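Local coordinates for protein amidase, hydantoinase/carbamoylase family (Burkholderia ambifaria, PDB 5TP4) that probably hydrolyses the carbamoyl group of N-carbamoyl-L-amino acids, using a two-zinc centre of the M20 peptidase family, at residues A55-D60 against G107-L112; G17-R22 against V115-D120; R222-R227 against A305-L310; E258-G263 against R311-R316; A275-A280 against T284-V289. All blocks are in the same frame, centred on the assembly; numbering follows the deposited sequence.

Contact 1 (A55-D60 against G107-L112); sequences AQWCRD and GVLAGL
L109 is the first residue of 107-112 to meet helix 55-60, and it does so with one methyl against the indole of W57. With CG set anti to its carbonyl carbon (chi1 -61°), the leucine swings CD2 to 3.8 Å from W57 CZ3. The methyl lies in the plane of the indole, so it presses on the edge of the six-membered ring. F54, one residue ahead of 55-60, touches the same leucine.

A turn later, L112 sets its CB toward the other helix and divides its two methyls between neighbouring residues. L112 CD2 takes W57, 3.6 Å from W57 CB, with the two side chains crossing at about a right angle. L112 CD1 turns instead to C58, where it is 4.1 Å from C58 SG. Here the backbones come nearest, the CA atoms of C58 and L112 being 6.7 Å apart. No hydrogen bond spans the interface, which is held by apolar packing alone.

The surroundings place it in the fold. W57 makes a cation-pi contact with R116 and touches S23 and D26 of helix 17-28, whereas C58 leans on V65 of strand 64-67. Two helix segments running nearly parallel, 15° apart with axes 11.1 Å from each other, are characteristic of the helical layers that flank the mixed sheet in the zinc-binding domain of M20 enzymes; L109 lies about 11 Å from the zinc ligand H92, side chain to side chain.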
# COMPACT_ATOMS: atom_id res chain seq x y z
N ALA B 55 32.07 22.82 21.80
CA ALA B 55 32.31 24.09 22.49
C ALA B 55 33.73 24.13 23.02
O ALA B 55 34.41 25.16 22.94
CB ALA B 55 31.33 24.30 23.66
N GLN B 56 34.20 23.00 23.54
CA GLN B 56 35.55 22.94 24.07
C GLN B 56 36.57 23.24 22.98
O GLN B 56 37.50 24.03 23.17
CB GLN B 56 35.80 21.56 24.68
CG GLN B 56 37.24 21.37 25.07
CD GLN B 56 37.61 22.20 26.28
OE1 GLN B 56 36.90 22.19 27.30
NE2 GLN B 56 38.72 22.93 26.19
N TRP B 57 36.41 22.59 21.82
CA TRP B 57 37.29 22.86 20.69
C TRP B 57 37.27 24.33 20.31
O TRP B 57 38.32 24.93 20.03
CB TRP B 57 36.86 22.02 19.49
CG TRP B 57 37.17 20.57 19.66
CD1 TRP B 57 38.03 20.03 20.54
CD2 TRP B 57 36.65 19.50 18.87
NE1 TRP B 57 38.08 18.65 20.37
CE2 TRP B 57 37.23 18.31 19.34
CE3 TRP B 57 35.72 19.43 17.82
CZ2 TRP B 57 36.92 17.06 18.79
CZ3 TRP B 57 35.42 18.20 17.27
CH2 TRP B 57 36.02 17.02 17.77
N CYS B 58 36.08 24.94 20.30
CA CYS B 58 35.99 26.35 19.94
C CYS B 58 36.74 27.23 20.92
O CYS B 58 37.45 28.16 20.51
CB CYS B 58 34.53 26.80 19.87
SG CYS B 58 33.66 26.12 18.45
N ARG B 59 36.58 26.96 22.22
CA ARG B 59 37.29 27.75 23.22
C ARG B 59 38.79 27.54 23.11
O ARG B 59 39.56 28.49 23.30
CB ARG B 59 36.78 27.41 24.62
CG ARG B 59 35.32 27.79 24.84
CD ARG B 59 34.97 27.68 26.34
NE ARG B 59 33.52 27.61 26.53
CZ ARG B 59 32.85 26.46 26.63
NH1 ARG B 59 33.52 25.32 26.60
NH2 ARG B 59 31.54 26.46 26.79
N ASP B 60 39.22 26.32 22.80
CA ASP B 60 40.64 26.06 22.58
C ASP B 60 41.16 26.80 21.36
O ASP B 60 42.36 27.06 21.28
CB ASP B 60 40.91 24.55 22.40
CG ASP B 60 40.65 23.73 23.67
OD1 ASP B 60 40.70 24.30 24.79
OD2 ASP B 60 40.40 22.51 23.52
N GLY B 107 29.22 20.61 8.37
CA GLY B 107 29.23 22.07 8.25
C GLY B 107 29.63 22.79 9.53
O GLY B 107 30.25 23.87 9.47
N VAL B 108 29.29 22.23 10.69
CA VAL B 108 29.72 22.79 11.96
C VAL B 108 31.24 22.67 12.10
O VAL B 108 31.93 23.65 12.43
CB VAL B 108 28.99 22.09 13.12
CG1 VAL B 108 29.53 22.56 14.50
CG2 VAL B 108 27.47 22.31 12.99
N LEU B 109 31.78 21.49 11.84
CA LEU B 109 33.22 21.32 12.01
C LEU B 109 34.02 21.93 10.89
O LEU B 109 35.19 22.27 11.10
CB LEU B 109 33.56 19.83 12.17
CG LEU B 109 32.89 19.18 13.40
CD1 LEU B 109 33.36 17.70 13.50
CD2 LEU B 109 33.18 19.93 14.72
N ALA B 110 33.40 22.15 9.73
CA ALA B 110 34.04 22.98 8.72
C ALA B 110 34.22 24.40 9.24
O ALA B 110 35.28 24.99 9.06
CB ALA B 110 33.21 22.99 7.43
N GLY B 111 33.22 24.94 9.93
CA GLY B 111 33.39 26.25 10.53
C GLY B 111 34.53 26.27 11.53
O GLY B 111 35.34 27.21 11.54
N LEU B 112 34.62 25.25 12.38
CA LEU B 112 35.73 25.21 13.33
C LEU B 112 37.06 25.16 12.59
O LEU B 112 38.03 25.83 12.98
CB LEU B 112 35.58 24.00 14.26
CG LEU B 112 36.75 23.74 15.22
CD1 LEU B 112 36.94 24.87 16.24
CD2 LEU B 112 36.49 22.40 15.95

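Contact 2 (G17-R22 against V115-D120); sequences GARLWR and VRTLND. With EDO (1,2-ethanediol), chain V.
R19 holds D120 end-on through both terminal nitrogens, and the two bonds of this salt bridge converge on one oxygen. R19 NH1, 2.8 Å from D120 OD2, meets the syn lone pair of that oxygen; NH2, at 3.0 Å from the same OD2, comes in from above the carboxylate plane. The oxygen lies in the plane of the guanidinium, while the two flat groups are turned 45° from each other. NH2 has a second acidic partner in E113, whose OE2 also hydrogen-bonds T117 OG1; that hydroxyl sits at the edge of the guanidinium.

Over one face of the same group lies R116, its CB 3.6 Å from R19 NH2. The extended R116 chain crosses R19 obliquely and brings NH1 to 3.7 Å from R19 CG. A water donates to R19 O and accepts only weakly from R116 NH1. On another side of helix 17-22, an ethanediol molecule, probably from the crystallisation liquor, rests over the W21 ring and donates to W21 O.

R19 is thus held by two carboxylates about two turns apart on helix 105-121, which probably offsets the nearness of the second arginine and ties together the two helices, which run roughly antiparallel at 143°.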
# COMPACT_ATOMS: atom_id res chain seq x y z
N GLY B 17 43.30 19.65 6.02
CA GLY B 17 42.23 18.70 5.74
C GLY B 17 42.28 17.50 6.66
O GLY B 17 41.24 16.99 7.08
N ALA B 18 43.50 17.05 7.01
CA ALA B 18 43.62 15.93 7.94
C ALA B 18 43.09 16.28 9.32
O ALA B 18 42.49 15.44 10.01
CB ALA B 18 45.09 15.50 8.02
N ARG B 19 43.32 17.53 9.77
CA ARG B 19 42.84 17.96 11.07
C ARG B 19 41.32 17.96 11.09
O ARG B 19 40.70 17.50 12.06
CB ARG B 19 43.40 19.35 11.40
CG ARG B 19 43.00 19.87 12.81
CD ARG B 19 43.79 21.14 13.13
NE ARG B 19 43.53 22.19 12.13
CZ ARG B 19 44.30 23.27 11.98
NH1 ARG B 19 45.36 23.44 12.76
NH2 ARG B 19 44.00 24.18 11.04
N LEU B 20 40.69 18.43 10.01
CA LEU B 20 39.23 18.41 9.93
C LEU B 20 38.70 16.98 9.90
O LEU B 20 37.71 16.66 10.58
CB LEU B 20 38.78 19.21 8.69
CG LEU B 20 37.30 19.15 8.30
CD1 LEU B 20 36.35 19.50 9.45
CD2 LEU B 20 37.01 20.08 7.15
N TRP B 21 39.37 16.09 9.16
CA TRP B 21 38.92 14.69 9.09
C TRP B 21 38.99 14.04 10.47
O TRP B 21 38.07 13.31 10.85
CB TRP B 21 39.77 13.93 8.06
CG TRP B 21 39.33 12.51 7.84
CD1 TRP B 21 39.87 11.38 8.41
CD2 TRP B 21 38.28 12.07 6.97
NE1 TRP B 21 39.20 10.27 7.95
CE2 TRP B 21 38.22 10.67 7.08
CE3 TRP B 21 37.35 12.73 6.15
CZ2 TRP B 21 37.30 9.90 6.35
CZ3 TRP B 21 36.43 11.97 5.44
CH2 TRP B 21 36.41 10.57 5.54
N ARG B 22 40.05 14.33 11.23
CA ARG B 22 40.16 13.81 12.59
C ARG B 22 39.07 14.37 13.49
O ARG B 22 38.53 13.65 14.35
CB ARG B 22 41.55 14.14 13.15
N VAL B 115 38.13 28.53 11.41
CA VAL B 115 38.72 29.34 12.46
C VAL B 115 40.13 28.86 12.79
O VAL B 115 41.05 29.67 12.94
CB VAL B 115 37.82 29.34 13.69
CG1 VAL B 115 38.56 29.96 14.92
CG2 VAL B 115 36.54 30.15 13.37
N ARG B 116 40.34 27.54 12.89
CA ARG B 116 41.67 27.04 13.22
C ARG B 116 42.67 27.43 12.15
O ARG B 116 43.83 27.77 12.45
CB ARG B 116 41.65 25.52 13.36
CG ARG B 116 40.91 25.04 14.60
CD ARG B 116 40.75 23.50 14.56
NE ARG B 116 40.39 22.98 15.88
CZ ARG B 116 40.22 21.69 16.14
NH1 ARG B 116 40.32 20.80 15.14
NH2 ARG B 116 39.95 21.28 17.38
N THR B 117 42.24 27.43 10.89
CA THR B 117 43.09 27.88 9.80
C THR B 117 43.38 29.38 9.89
O THR B 117 44.54 29.80 9.74
CB THR B 117 42.44 27.48 8.46
OG1 THR B 117 42.67 26.07 8.27
CG2 THR B 117 43.03 28.27 7.29
N LEU B 118 42.38 30.20 10.19
CA LEU B 118 42.64 31.63 10.37
C LEU B 118 43.60 31.88 11.52
O LEU B 118 44.46 32.76 11.44
CB LEU B 118 41.32 32.38 10.60
CG LEU B 118 40.36 32.33 9.41
CD1 LEU B 118 39.12 33.13 9.73
CD2 LEU B 118 41.02 32.83 8.08
N ASN B 119 43.46 31.11 12.61
CA ASN B 119 44.39 31.22 13.73
C ASN B 119 45.81 30.87 13.31
O ASN B 119 46.76 31.59 13.63
CB ASN B 119 43.96 30.31 14.89
CG ASN B 119 42.72 30.79 15.59
OD1 ASN B 119 42.26 31.92 15.38
ND2 ASN B 119 42.16 29.92 16.43
N ASP B 120 45.96 29.76 12.57
CA ASP B 120 47.29 29.35 12.11
C ASP B 120 47.92 30.41 11.21
O ASP B 120 49.14 30.62 11.26
CB ASP B 120 47.20 28.03 11.34
CG ASP B 120 46.85 26.85 12.24
OD1 ASP B 120 46.94 27.00 13.47
OD2 ASP B 120 46.50 25.79 11.70
C1 EDO V . 33.96 10.62 9.70
O1 EDO V . 33.92 9.19 9.55
C2 EDO V . 35.19 11.18 8.99
O2 EDO V . 36.36 10.95 9.79
O HOH W 1 41.22 17.46 14.70

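Contact 3 (R222-R227 against A305-L310); sequences RWLDVR and AMERAL
L224 overlaps E307 and L310 of 305-310, giving each a different methyl. Its CD1 meets L310 CD2 tip to tip at 3.9 Å, the apolar part of the contact. L224 CD2 is instead 3.9 Å from E307 OE1, with the leucine crossing the glutamate obliquely. E307 reaches the strand because its chain is fully extended, CG anti to the backbone N (chi1 179°), and this brings OE1 within touching distance of both L224 and R222.

The same oxygen, E307 OE1, is met from another direction by R222 CG, 4.1 Å away. The arginine then bends at chi2 (-73°), which carries its charged end past the glutamate. R222 NE stays 4.6 Å from E307 OE1, beyond a salt bridge, and the guanidinium and carboxylate planes stand almost perpendicular. Each charge has its partner elsewhere on the helix: R222 NH2 forms salt bridges with D304 and D300, and E307 OE2 with R311 NE.

W223 points to the other face of the sheet, where its ring meets that of W331 and its side chain packs on R282 of the second subunit. Backbone hydrogen bonds fix the strand between its neighbours, L224 to V293 and W223 to C330. A helix laid nearly along its strand, 17° apart in direction with axes 10.6 Å from each other, on one face of an antiparallel sheet, is characteristic of the two-layer, ferredoxin-like lid and dimerisation domain of M20 enzymes.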
# COMPACT_ATOMS: atom_id res chain seq x y z
N ARG B 222 5.03 20.57 -3.32
CA ARG B 222 3.64 20.29 -3.00
C ARG B 222 3.51 18.83 -2.59
O ARG B 222 4.10 17.95 -3.21
CB ARG B 222 2.70 20.55 -4.20
CG ARG B 222 2.91 21.94 -4.79
CD ARG B 222 2.34 23.00 -3.88
NE ARG B 222 2.42 24.33 -4.51
CZ ARG B 222 3.41 25.21 -4.33
NH1 ARG B 222 4.42 24.93 -3.52
NH2 ARG B 222 3.38 26.38 -4.96
N TRP B 223 2.73 18.59 -1.55
CA TRP B 223 2.33 17.25 -1.15
C TRP B 223 0.84 17.11 -1.39
O TRP B 223 0.06 17.96 -0.95
CB TRP B 223 2.62 17.00 0.33
CG TRP B 223 4.02 16.56 0.61
CD1 TRP B 223 5.06 16.48 -0.26
CD2 TRP B 223 4.50 16.10 1.87
NE1 TRP B 223 6.18 15.98 0.39
CE2 TRP B 223 5.86 15.75 1.70
CE3 TRP B 223 3.93 15.96 3.14
CZ2 TRP B 223 6.64 15.25 2.74
CZ3 TRP B 223 4.71 15.46 4.18
CH2 TRP B 223 6.05 15.12 3.97
N LEU B 224 0.46 16.05 -2.09
CA LEU B 224 -0.93 15.82 -2.46
C LEU B 224 -1.36 14.46 -1.92
O LEU B 224 -0.56 13.54 -1.79
CB LEU B 224 -1.10 15.84 -3.99
CG LEU B 224 -0.46 17.02 -4.74
CD1 LEU B 224 -0.77 16.91 -6.23
CD2 LEU B 224 -0.99 18.30 -4.22
N ASP B 225 -2.64 14.37 -1.58
CA ASP B 225 -3.30 13.11 -1.30
C ASP B 225 -4.26 12.84 -2.43
O ASP B 225 -5.09 13.71 -2.76
CB ASP B 225 -4.09 13.16 0.01
CG ASP B 225 -3.22 13.35 1.22
OD1 ASP B 225 -2.11 12.81 1.24
OD2 ASP B 225 -3.67 14.03 2.15
N VAL B 226 -4.20 11.64 -3.00
CA VAL B 226 -5.08 11.25 -4.08
C VAL B 226 -5.90 10.05 -3.61
O VAL B 226 -5.34 9.10 -3.04
CB VAL B 226 -4.31 10.90 -5.36
CG1 VAL B 226 -5.28 10.60 -6.47
CG2 VAL B 226 -3.38 12.05 -5.77
N ARG B 227 -7.20 10.07 -3.89
CA ARG B 227 -8.05 8.94 -3.61
C ARG B 227 -8.88 8.62 -4.85
O ARG B 227 -9.56 9.50 -5.39
CB ARG B 227 -8.94 9.21 -2.40
CG ARG B 227 -9.74 8.00 -1.97
CD ARG B 227 -10.25 8.25 -0.56
NE ARG B 227 -10.86 7.06 0.03
CZ ARG B 227 -11.43 7.06 1.23
NH1 ARG B 227 -11.46 8.19 1.94
NH2 ARG B 227 -11.96 5.95 1.73
N ALA B 305 1.71 24.59 -11.88
CA ALA B 305 1.28 24.17 -13.21
C ALA B 305 1.30 22.65 -13.32
O ALA B 305 0.39 22.06 -13.91
CB ALA B 305 2.18 24.79 -14.28
N MET B 306 2.33 22.01 -12.76
CA MET B 306 2.36 20.55 -12.72
C MET B 306 1.15 20.00 -11.97
O MET B 306 0.52 19.04 -12.41
CB MET B 306 3.68 20.07 -12.08
CG MET B 306 4.90 20.51 -12.85
SD MET B 306 6.42 20.16 -11.88
CE MET B 306 6.27 18.39 -11.76
N GLU B 307 0.79 20.63 -10.83
CA GLU B 307 -0.37 20.19 -10.07
C GLU B 307 -1.64 20.28 -10.91
O GLU B 307 -2.46 19.35 -10.93
CB GLU B 307 -0.54 21.02 -8.80
CG GLU B 307 -1.76 20.58 -8.04
CD GLU B 307 -1.99 21.35 -6.77
OE1 GLU B 307 -0.99 21.71 -6.11
OE2 GLU B 307 -3.17 21.56 -6.44
N ARG B 308 -1.86 21.43 -11.55
CA ARG B 308 -3.08 21.59 -12.33
C ARG B 308 -3.11 20.62 -13.52
O ARG B 308 -4.18 20.11 -13.87
CB ARG B 308 -3.22 23.03 -12.80
CG ARG B 308 -3.50 24.00 -11.67
CD ARG B 308 -3.93 25.40 -12.16
NE ARG B 308 -3.06 25.93 -13.23
CZ ARG B 308 -1.92 26.56 -13.02
NH1 ARG B 308 -1.50 26.75 -11.78
NH2 ARG B 308 -1.18 27.00 -14.04
N ALA B 309 -1.95 20.37 -14.16
CA ALA B 309 -1.87 19.34 -15.20
C ALA B 309 -2.25 17.97 -14.66
O ALA B 309 -2.95 17.19 -15.33
CB ALA B 309 -0.46 19.29 -15.79
N LEU B 310 -1.80 17.65 -13.45
CA LEU B 310 -2.15 16.36 -12.85
C LEU B 310 -3.64 16.28 -12.55
O LEU B 310 -4.29 15.27 -12.82
CB LEU B 310 -1.32 16.15 -11.59
CG LEU B 310 -1.64 14.87 -10.83
CD1 LEU B 310 -1.27 13.66 -11.68
CD2 LEU B 310 -0.90 14.84 -9.49

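Contact 4 (E258-G263 against R311-R316); sequences ERIVAG and RDACAR
A sparse helix-to-helix contact, apolar at its centre and charged where it meets solvent, joins I260 and R259 to A313 and R316. It pairs the two antiparallel helices, 151° apart in direction, that lie side by side on one face of the lid-domain sheet; C314 of the second helix touches that sheet at V325 and I327.

The buried part is small. I260 extends CD1 to 4.0 Å from A313 CB, and the axes of the two segments are 11.4 Å apart. Beside it the two arginines approach from opposite directions. R259, bent at chi3 (60°), brings NH2 to 4.1 Å from A313 CB, with the methyl at the edge of its guanidinium. R316 bends likewise, and R259 NH2 reaches the edge of its guanidinium, 3.8 Å from R316 NH2. The guanidinium planes are not stacked.

E256, one turn before I260, probably makes this closeness tolerable: its OE1 forms a salt bridge with R259 NH2 and another with R316 NH2. One carboxylate oxygen shared by two arginines probably balances much of their charge, and through it both helices are tied together on the exposed side, beside the I260–A313 packing.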
# COMPACT_ATOMS: atom_id res chain seq x y z
N GLU B 258 4.10 10.68 -14.60
CA GLU B 258 5.43 10.54 -15.19
C GLU B 258 5.57 11.37 -16.47
O GLU B 258 6.60 12.02 -16.68
CB GLU B 258 5.71 9.05 -15.47
CG GLU B 258 7.16 8.74 -15.55
CD GLU B 258 7.39 7.23 -15.57
OE1 GLU B 258 6.51 6.50 -16.06
OE2 GLU B 258 8.43 6.81 -15.06
N ARG B 259 4.53 11.39 -17.30
CA ARG B 259 4.59 12.18 -18.54
C ARG B 259 4.60 13.68 -18.24
O ARG B 259 5.34 14.43 -18.87
CB ARG B 259 3.41 11.82 -19.45
CG ARG B 259 3.24 12.81 -20.61
CD ARG B 259 1.91 12.67 -21.33
NE ARG B 259 0.77 12.90 -20.44
CZ ARG B 259 0.31 14.11 -20.11
NH1 ARG B 259 0.90 15.19 -20.59
NH2 ARG B 259 -0.73 14.22 -19.29
N ILE B 260 3.78 14.12 -17.30
CA ILE B 260 3.76 15.54 -16.92
C ILE B 260 5.13 15.99 -16.43
O ILE B 260 5.64 17.04 -16.84
CB ILE B 260 2.66 15.80 -15.88
CG1 ILE B 260 1.28 15.66 -16.55
CG2 ILE B 260 2.81 17.17 -15.22
CD1 ILE B 260 0.15 15.47 -15.58
N VAL B 261 5.78 15.20 -15.58
CA VAL B 261 7.08 15.63 -15.08
C VAL B 261 8.12 15.62 -16.21
O VAL B 261 8.96 16.53 -16.29
CB VAL B 261 7.53 14.80 -13.86
CG1 VAL B 261 7.71 13.33 -14.17
CG2 VAL B 261 8.82 15.37 -13.28
N ALA B 262 8.05 14.65 -17.11
CA ALA B 262 8.94 14.63 -18.27
C ALA B 262 8.83 15.92 -19.08
O ALA B 262 9.83 16.41 -19.62
CB ALA B 262 8.64 13.40 -19.13
N GLY B 263 7.63 16.49 -19.16
CA GLY B 263 7.43 17.76 -19.84
C GLY B 263 8.03 18.95 -19.12
O GLY B 263 8.15 20.02 -19.72
N ARG B 311 -4.23 17.36 -12.05
CA ARG B 311 -5.66 17.31 -11.80
C ARG B 311 -6.43 17.09 -13.09
O ARG B 311 -7.38 16.30 -13.12
CB ARG B 311 -6.11 18.60 -11.11
CG ARG B 311 -5.52 18.78 -9.73
CD ARG B 311 -5.92 20.16 -9.14
NE ARG B 311 -5.45 20.28 -7.76
CZ ARG B 311 -6.09 19.79 -6.70
NH1 ARG B 311 -7.24 19.13 -6.86
NH2 ARG B 311 -5.58 19.94 -5.49
N ASP B 312 -6.03 17.79 -14.16
CA ASP B 312 -6.70 17.63 -15.45
C ASP B 312 -6.54 16.20 -15.95
O ASP B 312 -7.51 15.59 -16.43
CB ASP B 312 -6.13 18.61 -16.47
CG ASP B 312 -6.36 20.08 -16.11
OD1 ASP B 312 -7.32 20.39 -15.37
OD2 ASP B 312 -5.60 20.94 -16.59
N ALA B 313 -5.32 15.68 -15.89
CA ALA B 313 -5.05 14.34 -16.41
C ALA B 313 -5.83 13.28 -15.63
O ALA B 313 -6.42 12.37 -16.22
CB ALA B 313 -3.55 14.03 -16.35
N CYS B 314 -5.79 13.36 -14.30
CA CYS B 314 -6.53 12.39 -13.50
C CYS B 314 -8.02 12.46 -13.76
O CYS B 314 -8.71 11.43 -13.76
CB CYS B 314 -6.22 12.59 -12.02
SG CYS B 314 -4.53 12.14 -11.58
N ALA B 315 -8.57 13.67 -13.96
CA ALA B 315 -9.98 13.76 -14.30
C ALA B 315 -10.28 13.02 -15.59
O ALA B 315 -11.30 12.33 -15.70
CB ALA B 315 -10.39 15.22 -14.43
N ARG B 316 -9.40 13.16 -16.60
CA ARG B 316 -9.62 12.50 -17.89
C ARG B 316 -9.55 10.99 -17.74
O ARG B 316 -10.41 10.26 -18.27
CB ARG B 316 -8.60 13.00 -18.90
CG ARG B 316 -8.61 12.25 -20.22
CD ARG B 316 -7.73 12.94 -21.28
NE ARG B 316 -6.42 13.36 -20.78
CZ ARG B 316 -5.39 12.54 -20.53
NH1 ARG B 316 -5.51 11.22 -20.72
NH2 ARG B 316 -4.25 13.04 -20.08

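Contact 5 (A275-A280 against T284-V289); sequences AGIRNA and TIAGDV
R278 and D288 close the end of a beta hairpin, the one formed by strands 269-277 and 288-297. R278 N donates to D288 O at 2.9 Å with a nearly straight bond (164°). Next to it I277 and V289 form an antiparallel non-hydrogen-bonded pair, with CA atoms 4.5 Å apart. G276 O approaches V289 CA in a CA-H...O contact at 3.5 Å, and the backbone of G276 is hydrogen-bonded to T290.

Beyond this bond, in the loop, waters take over from direct bonds. One water donates to R278 O at 2.7 Å and accepts from G287 N, bridging the two segments. A second accepts from N279 ND2 and donates to D288 OD2, so N279 is linked to the aspartate without touching it. The backbones of G287 and V289 also bond outward, to G230 and V228, the latter on strand 212-229.

I277, V289 and A286 pack together on one face. I277 turns CG2 onto A286 CB at 3.7 Å and CG1 onto V289 CG2, and both I277 and A286 also pack against Y247 of helix 246-262. Backbone hydrogen bonds from I277 also reach the second subunit, which makes this strand part of the dimer interface.

R278 and D288 lie side by side, pointing the same way, but their salt bridge is long. D288 OD2 has a stronger partner in R227 NH2, whereas R278 NE, although buried here, has no hydrogen-bonding partner and remains 3.6 Å from D288 OD2.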
# COMPACT_ATOMS: atom_id res chain seq x y z
N ALA B 275 1.28 4.35 -1.19
CA ALA B 275 0.15 3.94 -2.01
C ALA B 275 -0.39 2.62 -1.49
O ALA B 275 0.38 1.76 -1.02
CB ALA B 275 0.54 3.81 -3.50
N GLY B 276 -1.70 2.46 -1.57
CA GLY B 276 -2.30 1.21 -1.12
C GLY B 276 -3.72 1.06 -1.59
O GLY B 276 -4.46 2.04 -1.77
N ILE B 277 -4.12 -0.19 -1.78
CA ILE B 277 -5.52 -0.55 -1.98
C ILE B 277 -6.11 -0.78 -0.61
O ILE B 277 -5.61 -1.61 0.15
CB ILE B 277 -5.64 -1.81 -2.85
CG1 ILE B 277 -5.02 -1.57 -4.23
CG2 ILE B 277 -7.11 -2.23 -2.97
CD1 ILE B 277 -4.92 -2.84 -5.07
N ARG B 278 -7.17 -0.04 -0.28
CA ARG B 278 -7.81 -0.14 1.02
C ARG B 278 -8.85 -1.26 1.07
O ARG B 278 -9.49 -1.58 0.07
CB ARG B 278 -8.46 1.19 1.39
CG ARG B 278 -7.47 2.36 1.51
CD ARG B 278 -8.17 3.62 2.05
NE ARG B 278 -9.00 3.32 3.22
CZ ARG B 278 -8.64 3.60 4.47
NH1 ARG B 278 -7.48 4.20 4.72
NH2 ARG B 278 -9.45 3.28 5.47
N ASN B 279 -9.04 -1.83 2.27
CA ASN B 279 -9.98 -2.93 2.48
C ASN B 279 -9.80 -4.01 1.42
O ASN B 279 -10.75 -4.49 0.80
CB ASN B 279 -11.42 -2.40 2.50
CG ASN B 279 -11.64 -1.46 3.68
OD1 ASN B 279 -11.64 -1.89 4.82
ND2 ASN B 279 -11.78 -0.16 3.40
N ALA B 280 -8.55 -4.41 1.24
CA ALA B 280 -8.11 -5.15 0.06
C ALA B 280 -8.21 -6.66 0.26
O ALA B 280 -7.97 -7.17 1.36
CB ALA B 280 -6.67 -4.77 -0.27
N THR B 284 -10.86 -9.50 -4.97
CA THR B 284 -11.79 -8.39 -5.06
C THR B 284 -11.15 -7.25 -5.84
O THR B 284 -10.04 -6.83 -5.52
CB THR B 284 -12.21 -7.92 -3.67
OG1 THR B 284 -12.70 -9.05 -2.93
CG2 THR B 284 -13.33 -6.90 -3.77
N ILE B 285 -11.87 -6.77 -6.86
CA ILE B 285 -11.46 -5.56 -7.57
C ILE B 285 -11.29 -4.40 -6.60
O ILE B 285 -12.10 -4.21 -5.68
CB ILE B 285 -12.50 -5.24 -8.66
CG1 ILE B 285 -12.55 -6.40 -9.66
CG2 ILE B 285 -12.23 -3.85 -9.33
CD1 ILE B 285 -13.86 -6.47 -10.44
N ALA B 286 -10.24 -3.60 -6.81
CA ALA B 286 -10.00 -2.42 -5.98
C ALA B 286 -11.10 -1.39 -6.19
O ALA B 286 -11.34 -0.95 -7.31
CB ALA B 286 -8.64 -1.82 -6.30
N GLY B 287 -11.79 -1.03 -5.10
CA GLY B 287 -12.77 0.04 -5.14
C GLY B 287 -12.29 1.32 -4.47
O GLY B 287 -12.99 2.34 -4.55
N ASP B 288 -11.15 1.28 -3.79
CA ASP B 288 -10.72 2.41 -2.95
C ASP B 288 -9.20 2.37 -2.90
O ASP B 288 -8.62 1.49 -2.25
CB ASP B 288 -11.33 2.29 -1.54
CG ASP B 288 -11.07 3.50 -0.66
OD1 ASP B 288 -10.49 4.50 -1.13
OD2 ASP B 288 -11.45 3.44 0.54
N VAL B 289 -8.56 3.30 -3.61
CA VAL B 289 -7.10 3.33 -3.71
C VAL B 289 -6.65 4.72 -3.30
O VAL B 289 -7.23 5.72 -3.75
CB VAL B 289 -6.60 3.04 -5.14
CG1 VAL B 289 -5.08 3.13 -5.17
CG2 VAL B 289 -7.08 1.64 -5.61
O HOH W 2 -10.87 -1.49 -2.24
O HOH W 3 -12.46 1.25 1.43

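In the fold
The five contacts fall into two groups on opposite sides of the chain's centre, one for each domain. Contacts 1 and 2, centres 10 Å apart, share helix 105-121 and touch where L20 CD1 lies 3.4 Å from L109 O. Contact 1 is the nearer to the active site, with the L109 side chain about 13 Å from a bound zinc. Contacts 3, 4 and 5 build the lid domain and lie 44 to 57 Å from the first pair, centre to centre. Contacts 3 and 4 share helix 300-321 and meet at A309 O and I260 CD1, 3.6 Å apart. Contact 5, 20 Å from contact 3 between centres, belongs to the same sheet, and all three reach the second subunit.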